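Local structure of FI20010p1 (Drosophila melanogaster, 7CFB) at residues Ile98-Arg111 with Glu140-Ala154. The protein is a Tudor-domain protein of piRNA-guided gene silencing that is thought to take part in assembling the piRNA amplification complex with the Piwi protein Aub. Residues are numbered along the deposited sequence; the frame is centred on the assembly and turned at random.
Sequences IFAVLDSINNIITR and ETIFKLPDDIKRLPA
Ala100 and Phe143 form a hydrogen-bonded antiparallel pair, Ala100 N to Phe143 O at 2.9 Å and Phe143 N returning to Ala100 O; Leu102 N to Thr141 O continues the pairing. On one face of the sheet the Phe143 ring takes Leu102 CB at its edge, 3.7 Å from CE2, while Ile109 CD1 reaches the same CE2 at 3.4 Å, crossing the phenylalanine roughly at a right angle. Beside them Leu145 CD2 packs on Ala100 CB, and its CD1 lies 3.8 Å from Arg111 CD. The other face carries Phe99, whose ring edge meets Ile142 CG2.

Bent at chi3 (-65°), the Arg111 chain carries its guanidinium past Leu145 to the backbone beyond the short helix 147-150. NH1 gives a nearly straight bond to Leu152 O (2.9 Å, 164°) in the guanidinium plane, and NH2 donates to Pro153 O at 3.0 Å. Arg111 NE forms a salt bridge with Asp129, which also helps fix the group's rotation. A methionine here would probably leave the Leu152 and Pro153 carbonyls without these donors and Asp129 without its charged mate.

Packing is looser at the margins, where water bridges Ile98 O to Leu145 N and partly exposed Lys150 lays CD against Ile98 O. Within the Tudor domain, strand 142-144 lies between strands 87-89 and 99-103, while helix 74-80 touches Ile109, Arg111 and Ile149.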
loop_
_atom_site.group_PDB
_atom_site.type_symbol
_atom_site.label_atom_id
_atom_site.label_comp_id
_atom_site.label_asym_id
_atom_site.label_seq_id
_atom_site.Cartn_x
_atom_site.Cartn_y
_atom_site.Cartn_z
ATOM N N ILE A 98 -9.419 6.266 5.473
ATOM C CA ILE A 98 -8.623 5.017 5.544
ATOM C C ILE A 98 -9.351 3.904 6.311
ATOM O O ILE A 98 -9.924 4.176 7.332
ATOM C CB ILE A 98 -7.237 5.335 6.101
ATOM C CG1 ILE A 98 -6.525 6.352 5.213
ATOM C CG2 ILE A 98 -6.421 4.085 6.284
ATOM C CD1 ILE A 98 -5.425 7.034 5.916
ATOM N N PHE A 99 -9.306 2.694 5.775
ATOM C CA PHE A 99 -9.923 1.485 6.359
ATOM C C PHE A 99 -9.092 0.261 5.989
ATOM O O PHE A 99 -7.989 0.419 5.510
ATOM C CB PHE A 99 -11.412 1.403 6.051
ATOM C CG PHE A 99 -11.780 1.239 4.605
ATOM C CD1 PHE A 99 -11.814 2.321 3.749
ATOM C CD2 PHE A 99 -12.120 0.000 4.111
ATOM C CE1 PHE A 99 -12.180 2.160 2.435
ATOM C CE2 PHE A 99 -12.477 -0.158 2.788
ATOM C CZ PHE A 99 -12.509 0.924 1.958
ATOM N N ALA A 100 -9.613 -0.923 6.262
ATOM C CA ALA A 100 -8.868 -2.158 5.968
ATOM C C ALA A 100 -9.682 -3.087 5.071
ATOM O O ALA A 100 -10.888 -3.051 5.114
ATOM C CB ALA A 100 -8.470 -2.815 7.254
ATOM N N VAL A 101 -8.978 -3.835 4.244
ATOM C CA VAL A 101 -9.597 -4.814 3.332
ATOM C C VAL A 101 -8.914 -6.161 3.542
ATOM O O VAL A 101 -7.746 -6.207 3.759
ATOM C CB VAL A 101 -9.595 -4.344 1.872
ATOM C CG1 VAL A 101 -8.208 -4.075 1.342
ATOM C CG2 VAL A 101 -10.363 -5.278 0.968
ATOM N N LEU A 102 -9.697 -7.214 3.480
ATOM C CA LEU A 102 -9.160 -8.566 3.681
ATOM C C LEU A 102 -8.867 -9.222 2.343
ATOM O O LEU A 102 -9.694 -9.179 1.488
ATOM C CB LEU A 102 -10.179 -9.392 4.471
ATOM C CG LEU A 102 -9.911 -10.892 4.464
ATOM C CD1 LEU A 102 -8.746 -11.246 5.349
ATOM C CD2 LEU A 102 -11.143 -11.662 4.863
ATOM N N ASP A 103 -7.654 -9.703 2.186
ATOM C CA ASP A 103 -7.317 -10.583 1.052
ATOM C C ASP A 103 -7.628 -11.967 1.633
ATOM O O ASP A 103 -6.845 -12.430 2.411
ATOM C CB ASP A 103 -5.861 -10.427 0.630
ATOM C CG ASP A 103 -5.440 -11.462 -0.385
ATOM O OD1 ASP A 103 -6.213 -12.353 -0.632
ATOM O OD2 ASP A 103 -4.364 -11.349 -0.916
ATOM N N SER A 104 -8.812 -12.504 1.349
ATOM C CA SER A 104 -9.250 -13.794 1.943
ATOM C C SER A 104 -8.431 -14.988 1.469
ATOM O O SER A 104 -8.114 -15.803 2.293
ATOM C CB SER A 104 -10.724 -14.010 1.911
ATOM O OG SER A 104 -11.193 -14.195 0.609
ATOM N N ILE A 105 -8.052 -15.020 0.208
ATOM C CA ILE A 105 -7.249 -16.164 -0.292
ATOM C C ILE A 105 -5.908 -16.242 0.435
ATOM O O ILE A 105 -5.594 -17.299 0.943
ATOM C CB ILE A 105 -7.024 -16.035 -1.810
ATOM C CG1 ILE A 105 -8.315 -15.722 -2.556
ATOM C CG2 ILE A 105 -6.395 -17.293 -2.351
ATOM C CD1 ILE A 105 -9.320 -16.819 -2.524
ATOM N N ASN A 106 -5.213 -15.123 0.562
ATOM C CA ASN A 106 -3.853 -15.127 1.148
ATOM C C ASN A 106 -3.846 -14.745 2.625
ATOM O O ASN A 106 -2.810 -14.556 3.159
ATOM C CB ASN A 106 -2.895 -14.389 0.239
ATOM C CG ASN A 106 -2.955 -14.995 -1.136
ATOM O OD1 ASN A 106 -3.405 -14.357 -2.061
ATOM N ND2 ASN A 106 -2.554 -16.239 -1.257
ATOM N N ASN A 107 -5.015 -14.581 3.197
ATOM C CA ASN A 107 -5.174 -14.317 4.646
ATOM C C ASN A 107 -4.389 -13.105 5.174
ATOM O O ASN A 107 -3.762 -13.239 6.208
ATOM C CB ASN A 107 -4.942 -15.589 5.457
ATOM C CG ASN A 107 -5.791 -15.629 6.704
ATOM O OD1 ASN A 107 -6.865 -15.045 6.754
ATOM N ND2 ASN A 107 -5.280 -16.279 7.726
ATOM N N ILE A 108 -4.412 -11.969 4.490
ATOM C CA ILE A 108 -3.764 -10.750 5.051
ATOM C C ILE A 108 -4.759 -9.599 4.993
ATOM O O ILE A 108 -5.678 -9.670 4.234
ATOM C CB ILE A 108 -2.436 -10.390 4.376
ATOM C CG1 ILE A 108 -2.630 -9.762 3.002
ATOM C CG2 ILE A 108 -1.481 -11.556 4.351
ATOM C CD1 ILE A 108 -1.493 -8.891 2.599
ATOM N N ILE A 109 -4.600 -8.621 5.867
ATOM C CA ILE A 109 -5.509 -7.451 5.879
ATOM C C ILE A 109 -4.659 -6.197 5.683
ATOM O O ILE A 109 -3.793 -5.937 6.497
ATOM C CB ILE A 109 -6.331 -7.429 7.166
ATOM C CG1 ILE A 109 -7.271 -8.629 7.249
ATOM C CG2 ILE A 109 -7.058 -6.121 7.312
ATOM C CD1 ILE A 109 -8.092 -8.648 8.494
ATOM N N THR A 110 -4.981 -5.420 4.662
ATOM C CA THR A 110 -4.157 -4.238 4.325
ATOM C C THR A 110 -4.980 -2.951 4.343
ATOM O O THR A 110 -6.154 -3.026 4.106
ATOM C CB THR A 110 -3.494 -4.466 2.973
ATOM O OG1 THR A 110 -2.391 -3.586 2.816
ATOM C CG2 THR A 110 -4.457 -4.329 1.823
ATOM N N ARG A 111 -4.313 -1.826 4.580
ATOM C CA ARG A 111 -4.942 -0.483 4.635
ATOM C C ARG A 111 -5.298 -0.050 3.219
ATOM O O ARG A 111 -4.539 -0.303 2.337
ATOM C CB ARG A 111 -4.095 0.524 5.415
ATOM C CG ARG A 111 -3.764 0.095 6.829
ATOM C CD ARG A 111 -3.356 1.253 7.697
ATOM N NE ARG A 111 -2.121 1.811 7.212
ATOM C CZ ARG A 111 -1.675 3.006 7.489
ATOM N NH1 ARG A 111 -2.350 3.813 8.266
ATOM N NH2 ARG A 111 -0.551 3.401 6.964
ATOM N N GLU A 140 -16.077 -6.830 -1.403
ATOM C CA GLU A 140 -14.909 -7.194 -0.552
ATOM C C GLU A 140 -15.242 -7.092 0.941
ATOM O O GLU A 140 -16.030 -6.202 1.318
ATOM C CB GLU A 140 -13.708 -6.312 -0.900
ATOM C CG GLU A 140 -13.150 -6.571 -2.287
ATOM C CD GLU A 140 -13.779 -5.734 -3.388
ATOM O OE1 GLU A 140 -14.771 -5.033 -3.104
ATOM O OE2 GLU A 140 -13.276 -5.787 -4.529
ATOM N N THR A 141 -14.650 -7.984 1.747
ATOM C CA THR A 141 -14.816 -7.989 3.213
ATOM C C THR A 141 -13.929 -6.869 3.751
ATOM O O THR A 141 -12.734 -6.971 3.596
ATOM C CB THR A 141 -14.316 -9.315 3.781
ATOM O OG1 THR A 141 -15.237 -10.296 3.341
ATOM C CG2 THR A 141 -14.243 -9.315 5.283
ATOM N N ILE A 142 -14.525 -5.877 4.393
ATOM C CA ILE A 142 -13.779 -4.678 4.852
ATOM C C ILE A 142 -13.996 -4.434 6.341
ATOM O O ILE A 142 -15.016 -4.828 6.863
ATOM C CB ILE A 142 -14.177 -3.459 4.009
ATOM C CG1 ILE A 142 -15.642 -3.091 4.197
ATOM C CG2 ILE A 142 -13.847 -3.686 2.557
ATOM C CD1 ILE A 142 -15.933 -1.674 3.918
ATOM N N PHE A 143 -13.043 -3.762 6.962
ATOM C CA PHE A 143 -13.075 -3.470 8.408
ATOM C C PHE A 143 -12.651 -2.041 8.710
ATOM O O PHE A 143 -11.993 -1.416 7.911
ATOM C CB PHE A 143 -12.052 -4.326 9.132
ATOM C CG PHE A 143 -12.094 -5.783 8.785
ATOM C CD1 PHE A 143 -13.013 -6.617 9.377
ATOM C CD2 PHE A 143 -11.220 -6.309 7.860
ATOM C CE1 PHE A 143 -13.038 -7.958 9.058
ATOM C CE2 PHE A 143 -11.249 -7.648 7.537
ATOM C CZ PHE A 143 -12.149 -8.470 8.156
ATOM N N LYS A 144 -13.096 -1.584 9.871
ATOM C CA LYS A 144 -12.757 -0.287 10.479
ATOM C C LYS A 144 -11.445 -0.447 11.240
ATOM O O LYS A 144 -11.232 -1.452 11.852
ATOM C CB LYS A 144 -13.855 0.137 11.445
ATOM C CG LYS A 144 -13.680 1.531 12.016
ATOM C CD LYS A 144 -14.125 1.629 13.440
ATOM C CE LYS A 144 -15.375 2.450 13.587
ATOM N NZ LYS A 144 -15.046 3.892 13.621
ATOM N N LEU A 145 -10.554 0.503 11.100
ATOM C CA LEU A 145 -9.301 0.399 11.848
ATOM C C LEU A 145 -9.466 1.182 13.139
ATOM O O LEU A 145 -10.187 2.123 13.146
ATOM C CB LEU A 145 -8.183 1.047 11.048
ATOM C CG LEU A 145 -7.710 0.299 9.819
ATOM C CD1 LEU A 145 -6.954 1.252 8.935
ATOM C CD2 LEU A 145 -6.840 -0.860 10.211
ATOM N N PRO A 146 -8.788 0.807 14.228
ATOM C CA PRO A 146 -8.766 1.626 15.413
ATOM C C PRO A 146 -8.042 2.923 15.012
ATOM O O PRO A 146 -7.072 2.891 14.319
ATOM C CB PRO A 146 -8.002 0.804 16.444
ATOM C CG PRO A 146 -7.275 -0.208 15.639
ATOM C CD PRO A 146 -8.118 -0.451 14.416
ATOM N N ASP A 147 -8.429 4.012 15.645
ATOM C CA ASP A 147 -7.982 5.369 15.279
ATOM C C ASP A 147 -6.461 5.502 15.219
ATOM O O ASP A 147 -6.001 6.147 14.313
ATOM C CB ASP A 147 -8.596 6.375 16.234
ATOM C CG ASP A 147 -8.476 7.794 15.750
ATOM O OD1 ASP A 147 -9.351 8.239 15.038
ATOM O OD2 ASP A 147 -7.517 8.414 16.117
ATOM N N ASP A 148 -5.717 4.883 16.116
ATOM C CA ASP A 148 -4.251 5.005 16.042
ATOM C C ASP A 148 -3.738 4.409 14.728
ATOM O O ASP A 148 -2.869 5.002 14.148
ATOM C CB ASP A 148 -3.580 4.446 17.296
ATOM C CG ASP A 148 -3.640 2.942 17.432
ATOM O OD1 ASP A 148 -4.729 2.427 17.516
ATOM O OD2 ASP A 148 -2.616 2.327 17.362
ATOM N N ILE A 149 -4.257 3.264 14.303
ATOM C CA ILE A 149 -3.791 2.595 13.061
ATOM C C ILE A 149 -4.217 3.424 11.857
ATOM O O ILE A 149 -3.452 3.600 10.967
ATOM C CB ILE A 149 -4.299 1.148 13.018
ATOM C CG1 ILE A 149 -4.135 0.498 14.389
ATOM C CG2 ILE A 149 -3.579 0.380 11.929
ATOM C CD1 ILE A 149 -3.831 -0.946 14.367
ATOM N N LYS A 150 -5.418 3.944 11.926
ATOM C CA LYS A 150 -5.994 4.724 10.829
ATOM C C LYS A 150 -5.098 5.940 10.570
ATOM O O LYS A 150 -4.860 6.229 9.430
ATOM C CB LYS A 150 -7.419 5.087 11.233
ATOM C CG LYS A 150 -8.186 5.981 10.280
ATOM C CD LYS A 150 -9.669 5.872 10.417
ATOM C CE LYS A 150 -10.310 7.200 10.728
ATOM N NZ LYS A 150 -11.735 7.241 10.346
ATOM N N ARG A 151 -4.584 6.559 11.628
ATOM C CA ARG A 151 -3.805 7.821 11.571
ATOM C C ARG A 151 -2.327 7.613 11.252
ATOM O O ARG A 151 -1.668 8.592 11.081
ATOM C CB ARG A 151 -3.998 8.616 12.861
ATOM C CG ARG A 151 -5.341 9.315 12.962
ATOM C CD ARG A 151 -5.554 9.891 14.337
ATOM N NE ARG A 151 -6.846 10.488 14.517
ATOM C CZ ARG A 151 -7.165 11.703 14.159
ATOM N NH1 ARG A 151 -6.270 12.471 13.575
ATOM N NH2 ARG A 151 -8.381 12.147 14.363
ATOM N N LEU A 152 -1.850 6.380 11.186
ATOM C CA LEU A 152 -0.422 6.138 10.891
ATOM C C LEU A 152 -0.068 6.509 9.446
ATOM O O LEU A 152 -0.880 6.332 8.588
ATOM C CB LEU A 152 -0.080 4.690 11.210
ATOM C CG LEU A 152 0.028 4.383 12.696
ATOM C CD1 LEU A 152 0.110 2.891 12.917
ATOM C CD2 LEU A 152 1.225 5.078 13.308
ATOM N N PRO A 153 1.151 6.989 9.156
ATOM C CA PRO A 153 1.533 7.362 7.800
ATOM C C PRO A 153 1.544 6.203 6.790
ATOM O O PRO A 153 1.856 5.124 7.131
ATOM C CB PRO A 153 2.964 7.872 7.954
ATOM C CG PRO A 153 3.069 8.234 9.396
ATOM C CD PRO A 153 2.207 7.226 10.113
ATOM N N ALA A 154 1.185 6.506 5.557
ATOM C CA ALA A 154 1.195 5.495 4.494
ATOM C C ALA A 154 2.633 5.044 4.342
ATOM O O ALA A 154 3.478 5.871 4.240
ATOM C CB ALA A 154 0.678 6.099 3.220
HETATM O O HOH W 1 -11.324 2.770 9.477
HETATM O O HOH W 2 -12.046 -9.233 0.649
#